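Local atomic coordinates of hypothetical UPF0334 kinase-like protein AQ_1292 (Aquifex aeolicus, PDB entry 1YE8), a protein that hydrolyses nucleoside triphosphates, including ATP, GTP, CTP, TTP and UTP, to the corresponding diphosphates and phosphate. Residues I108-M111 against E112-K116; V75-Q78 against Y79-L83. All blocks are in the same frame, centred on the assembly; numbering follows the deposited sequence.

Interaction 1 of 2, residues I108-M111 against E112-K116; sequences IGKM and ELFSK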
loop_
_atom_site.group_PDB
_atom_site.type_symbol
_atom_site.label_atom_id
_atom_site.label_comp_id
_atom_site.label_asym_id
_atom_site.label_seq_id
_atom_site.Cartn_x
_atom_site.Cartn_y
_atom_site.Cartn_z
ATOM N N ILE A 108 -1.677 -1.465 -3.425
ATOM C CA ILE A 108 -1.324 -1.922 -4.755
ATOM C C ILE A 108 -2.639 -2.316 -5.423
ATOM O O ILE A 108 -2.994 -3.503 -5.516
ATOM C CB ILE A 108 -0.290 -3.067 -4.713
ATOM C CG1 ILE A 108 0.924 -2.655 -3.859
ATOM C CG2 ILE A 108 0.147 -3.476 -6.146
ATOM C CD1 ILE A 108 1.855 -3.758 -3.555
ATOM N N GLY A 109 -3.368 -1.308 -5.899
ATOM C CA GLY A 109 -4.705 -1.488 -6.433
ATOM C C GLY A 109 -4.858 -0.885 -7.814
ATOM O O GLY A 109 -3.924 -0.281 -8.350
ATOM N N LYS A 110 -6.039 -1.069 -8.398
ATOM C CA LYS A 110 -6.288 -0.639 -9.758
ATOM C C LYS A 110 -5.983 0.850 -10.003
ATOM O O LYS A 110 -5.385 1.191 -11.015
ATOM C CB LYS A 110 -7.732 -0.951 -10.158
ATOM C CG LYS A 110 -7.965 -0.775 -11.654
ATOM C CD LYS A 110 -7.513 -2.011 -12.420
ATOM C CE LYS A 110 -7.927 -1.950 -13.876
ATOM N NZ LYS A 110 -7.363 -0.741 -14.545
HETATM N N MSE A 111 -6.382 1.721 -9.080
HETATM C CA MSE A 111 -6.154 3.154 -9.270
HETATM C C MSE A 111 -4.676 3.495 -9.281
HETATM O O MSE A 111 -4.214 4.249 -10.144
HETATM C CB MSE A 111 -6.879 3.958 -8.211
HETATM C CG MSE A 111 -8.363 3.741 -8.265
HETATM SE SE MSE A 111 -9.289 4.717 -6.906
HETATM C CE MSE A 111 -8.142 4.387 -5.393
ATOM N N GLU A 112 -3.913 2.872 -8.396
ATOM C CA GLU A 112 -2.485 3.143 -8.299
ATOM C C GLU A 112 -1.711 2.548 -9.480
ATOM O O GLU A 112 -0.712 3.116 -9.937
ATOM C CB GLU A 112 -1.945 2.590 -6.973
ATOM C CG GLU A 112 -2.565 3.276 -5.764
ATOM C CD GLU A 112 -3.861 2.657 -5.256
ATOM O OE1 GLU A 112 -4.430 1.706 -5.844
ATOM O OE2 GLU A 112 -4.328 3.126 -4.190
ATOM N N LEU A 113 -2.183 1.407 -9.972
ATOM C CA LEU A 113 -1.466 0.635 -10.986
ATOM C C LEU A 113 -1.531 1.260 -12.382
ATOM O O LEU A 113 -0.860 0.783 -13.283
ATOM C CB LEU A 113 -1.921 -0.837 -10.980
ATOM C CG LEU A 113 -1.420 -1.600 -9.739
ATOM C CD1 LEU A 113 -2.149 -2.924 -9.606
ATOM C CD2 LEU A 113 0.074 -1.849 -9.767
ATOM N N PHE A 114 -2.294 2.345 -12.554
ATOM C CA PHE A 114 -2.210 3.116 -13.795
ATOM C C PHE A 114 -0.838 3.765 -13.963
ATOM O O PHE A 114 -0.470 4.138 -15.074
ATOM C CB PHE A 114 -3.283 4.199 -13.837
ATOM C CG PHE A 114 -4.653 3.703 -14.172
ATOM C CD1 PHE A 114 -4.936 3.161 -15.426
ATOM C CD2 PHE A 114 -5.681 3.822 -13.255
ATOM C CE1 PHE A 114 -6.239 2.727 -15.734
ATOM C CE2 PHE A 114 -6.974 3.389 -13.563
ATOM C CZ PHE A 114 -7.243 2.841 -14.794
ATOM N N SER A 115 -0.067 3.878 -12.886
ATOM C CA SER A 115 1.270 4.477 -12.962
ATOM C C SER A 115 2.330 3.434 -13.285
ATOM O O SER A 115 2.559 2.513 -12.490
ATOM C CB SER A 115 1.600 5.169 -11.633
ATOM O OG SER A 115 2.993 5.368 -11.486
ATOM N N LYS A 116 2.982 3.585 -14.436
ATOM C CA LYS A 116 4.063 2.693 -14.843
ATOM C C LYS A 116 5.212 2.792 -13.851
ATOM O O LYS A 116 5.797 1.788 -13.452
ATOM C CB LYS A 116 4.543 3.022 -16.267
ATOM C CG LYS A 116 5.788 2.240 -16.682
ATOM C CD LYS A 116 5.947 2.146 -18.204
ATOM C CE LYS A 116 7.358 1.719 -18.602
ATOM N NZ LYS A 116 7.817 0.472 -17.904
HETATM O O HOH W 1 -7.425 1.160 -6.355
#

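Interaction 2 of 2, residues V75-Q78 against Y79-L83; sequences VNVQ and YFEEL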
loop_
_atom_site.group_PDB
_atom_site.type_symbol
_atom_site.label_atom_id
_atom_site.label_comp_id
_atom_site.label_asym_id
_atom_site.label_seq_id
_atom_site.Cartn_x
_atom_site.Cartn_y
_atom_site.Cartn_z
ATOM N N VAL A 75 -8.674 9.074 -12.303
ATOM C CA VAL A 75 -7.371 8.974 -11.655
ATOM C C VAL A 75 -6.354 9.899 -12.319
ATOM O O VAL A 75 -6.137 9.850 -13.546
ATOM C CB VAL A 75 -6.827 7.532 -11.686
ATOM C CG1 VAL A 75 -5.449 7.452 -11.023
ATOM C CG2 VAL A 75 -7.799 6.577 -10.996
ATOM N N ASN A 76 -5.740 10.747 -11.498
ATOM C CA ASN A 76 -4.657 11.595 -11.966
ATOM C C ASN A 76 -3.329 10.959 -11.571
ATOM O O ASN A 76 -2.898 11.010 -10.392
ATOM C CB ASN A 76 -4.794 13.005 -11.407
ATOM C CG ASN A 76 -3.815 13.969 -12.038
ATOM O OD1 ASN A 76 -2.635 13.646 -12.196
ATOM N ND2 ASN A 76 -4.299 15.170 -12.402
ATOM N N VAL A 77 -2.728 10.297 -12.555
ATOM C CA VAL A 77 -1.512 9.526 -12.346
ATOM C C VAL A 77 -0.384 10.426 -11.837
ATOM O O VAL A 77 0.398 10.022 -10.977
ATOM C CB VAL A 77 -1.111 8.787 -13.637
ATOM C CG1 VAL A 77 0.323 8.241 -13.551
ATOM C CG2 VAL A 77 -2.119 7.696 -13.940
ATOM N N GLN A 78 -0.306 11.643 -12.377
ATOM C CA GLN A 78 0.725 12.603 -12.007
ATOM C C GLN A 78 0.576 13.030 -10.540
ATOM O O GLN A 78 1.572 13.099 -9.806
ATOM C CB GLN A 78 0.695 13.808 -12.961
ATOM C CG GLN A 78 1.208 13.485 -14.388
ATOM C CD GLN A 78 0.318 12.494 -15.172
ATOM O OE1 GLN A 78 0.838 11.555 -15.791
ATOM N NE2 GLN A 78 -1.013 12.695 -15.136
ATOM N N TYR A 79 -0.658 13.269 -10.090
ATOM C CA TYR A 79 -0.873 13.625 -8.695
ATOM C C TYR A 79 -0.464 12.490 -7.766
ATOM O O TYR A 79 0.123 12.727 -6.720
ATOM C CB TYR A 79 -2.342 13.958 -8.426
ATOM C CG TYR A 79 -2.840 15.267 -9.024
ATOM C CD1 TYR A 79 -1.992 16.132 -9.716
ATOM C CD2 TYR A 79 -4.166 15.640 -8.846
ATOM C CE1 TYR A 79 -2.471 17.346 -10.241
ATOM C CE2 TYR A 79 -4.651 16.842 -9.354
ATOM C CZ TYR A 79 -3.804 17.681 -10.051
ATOM O OH TYR A 79 -4.327 18.870 -10.553
ATOM N N PHE A 80 -0.792 11.262 -8.161
ATOM C CA PHE A 80 -0.412 10.103 -7.372
ATOM C C PHE A 80 1.110 9.994 -7.291
ATOM O O PHE A 80 1.687 9.857 -6.205
ATOM C CB PHE A 80 -1.023 8.830 -7.971
ATOM C CG PHE A 80 -0.533 7.568 -7.325
ATOM C CD1 PHE A 80 -0.957 7.241 -6.051
ATOM C CD2 PHE A 80 0.336 6.713 -7.987
ATOM C CE1 PHE A 80 -0.500 6.075 -5.410
ATOM C CE2 PHE A 80 0.794 5.536 -7.379
ATOM C CZ PHE A 80 0.365 5.221 -6.084
ATOM N N GLU A 81 1.765 10.066 -8.448
ATOM C CA GLU A 81 3.213 9.888 -8.536
ATOM C C GLU A 81 3.976 10.952 -7.778
ATOM O O GLU A 81 5.023 10.667 -7.209
ATOM C CB GLU A 81 3.664 9.887 -10.001
ATOM C CG GLU A 81 3.300 8.613 -10.738
ATOM C CD GLU A 81 3.667 8.613 -12.219
ATOM O OE1 GLU A 81 3.996 9.679 -12.788
ATOM O OE2 GLU A 81 3.589 7.536 -12.828
ATOM N N GLU A 82 3.436 12.170 -7.756
ATOM C CA GLU A 82 4.089 13.294 -7.093
ATOM C C GLU A 82 4.465 12.943 -5.657
ATOM O O GLU A 82 5.527 13.346 -5.172
ATOM C CB GLU A 82 3.163 14.513 -7.109
ATOM C CG GLU A 82 3.825 15.807 -6.671
ATOM C CD GLU A 82 2.885 16.993 -6.735
ATOM O OE1 GLU A 82 1.985 16.994 -7.603
ATOM O OE2 GLU A 82 3.057 17.923 -5.910
ATOM N N LEU A 83 3.591 12.201 -4.972
ATOM C CA LEU A 83 3.824 11.809 -3.587
ATOM C C LEU A 83 4.328 10.375 -3.474
ATOM O O LEU A 83 5.220 10.106 -2.680
ATOM C CB LEU A 83 2.549 11.993 -2.741
ATOM C CG LEU A 83 2.335 13.392 -2.165
ATOM C CD1 LEU A 83 2.167 14.447 -3.258
ATOM C CD2 LEU A 83 1.145 13.368 -1.224
HETATM O O HOH W 2 3.672 9.993 -15.469
#

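Interaction 1 of 2, residues I108-M111 against E112-K116
The backbone from Gly109 to Leu113 winds into a single helical turn, in which Leu113 N donates to Gly109 O at 2.9 Å, and a weak second bond joins Leu113 N to Lys110 O at 3.4 Å. The side chain of Glu112 bends at chi2 (88°), which brings OE1 back to Gly109 N. Glu112 OE1 receives a weak, bent bond from Gly109 N (3.2 Å, 122° at the hydrogen). A water links the same oxygen to Met111 N, accepting from the amide and donating to Glu112 OE1, so OE1 of the buried Glu112 is reached by two donors, the Gly109 amide only weakly. The turn belongs to the loop that follows strand 102-105 in the RecA-like P-loop NTPase core; Ile108 and Gly109 fall in a segment predicted to bind ATP, and the Glu112 side chain lies about 8 Å from the bound magnesium ion. Ser115, the N-cap of helix 116-126, bonds through OG to Phe118 N. Leu113 lays CG and CD1 against Gly109 O, while its CD2 meets Ile108 CG2 at 4.0 Å, an apolar contact where Phe118 and Val122 of helix 116-126 also pack. Farther along, the Phe114 ring brings CD2 to 3.5 Å from Met111 O, which sits at the ring edge. The Lys110 chain, kinked at chi2 and chi4, carries NZ to 3.6 Å from Phe114 CZ.

Interaction 2 of 2, residues V75-Q78 against Y79-L83
The amide of Asn76 lies flat over one face of the Tyr79 ring, the two planes only 6° apart. Asn76 ND2 stands 3.3 Å above the ring centre, and Asn76 CG sits 3.4 Å from Tyr79 CG, nearer the root of the side chain. The first torsion of Asn76 sets CG opposite its own backbone N (chi1 -171°), which brings the side-chain amide to Tyr79, in the first turn of helix 77-97. There Asn76 OD1 takes the hydrogen of Tyr79 N at 2.9 Å, the side-chain bond of an N-cap. The donor lies well above the carbonyl plane of this amide, 49° out of it, so the bond misses the lone-pair directions while the amide stays stacked on the ring. From the same residue Asn76 O accepts from Phe80 N, this time in the carbonyl plane, and the regular helical bonds continue with Glu81 N to Val77 O. On another side of the helix, Val77 and Glu81 run side by side and point the same way, with Val77 CG1 3.4 Å from Glu81 OE2. That oxygen's polar partner is Ser115 OG, outside this helix; Glu81 OE1 instead takes a 2.7 Å bond from a water that also donates to Gln78 OE1. The Phe80 ring leads away from segment 75-78, to meet Phe59 and, edge-to-face, Phe118. One asparagine thus serves the helix start twice: OD1 accepts from Tyr79 N, and the bond and the stack together would limit rotation of the Asn76 side chain.

Coming from the N terminus, the chain first meets interaction 2, where strand 73-75 of the antiparallel sheet passes into helix 77-97. After that helix and strand 102-105 of the parallel sheet, it reaches interaction 1, whose turn leads into helix 116-126. Each closes only a local turn; they stand in series, neither nested nor crossed, with centres about 10 Å apart. They meet in space nonetheless: Ser115 OG lies 2.6 Å from Glu81 OE2, probably hydrogen-bonded, and Glu112 CG packs on Phe80 CE1. Phe114 CB touches Val77 CG2, and Met111 O touches Val75 CG1. Two helix starts are thereby joined, bringing the place where strand 73-75 enters helix 77-97 against the loop after strand 102-105.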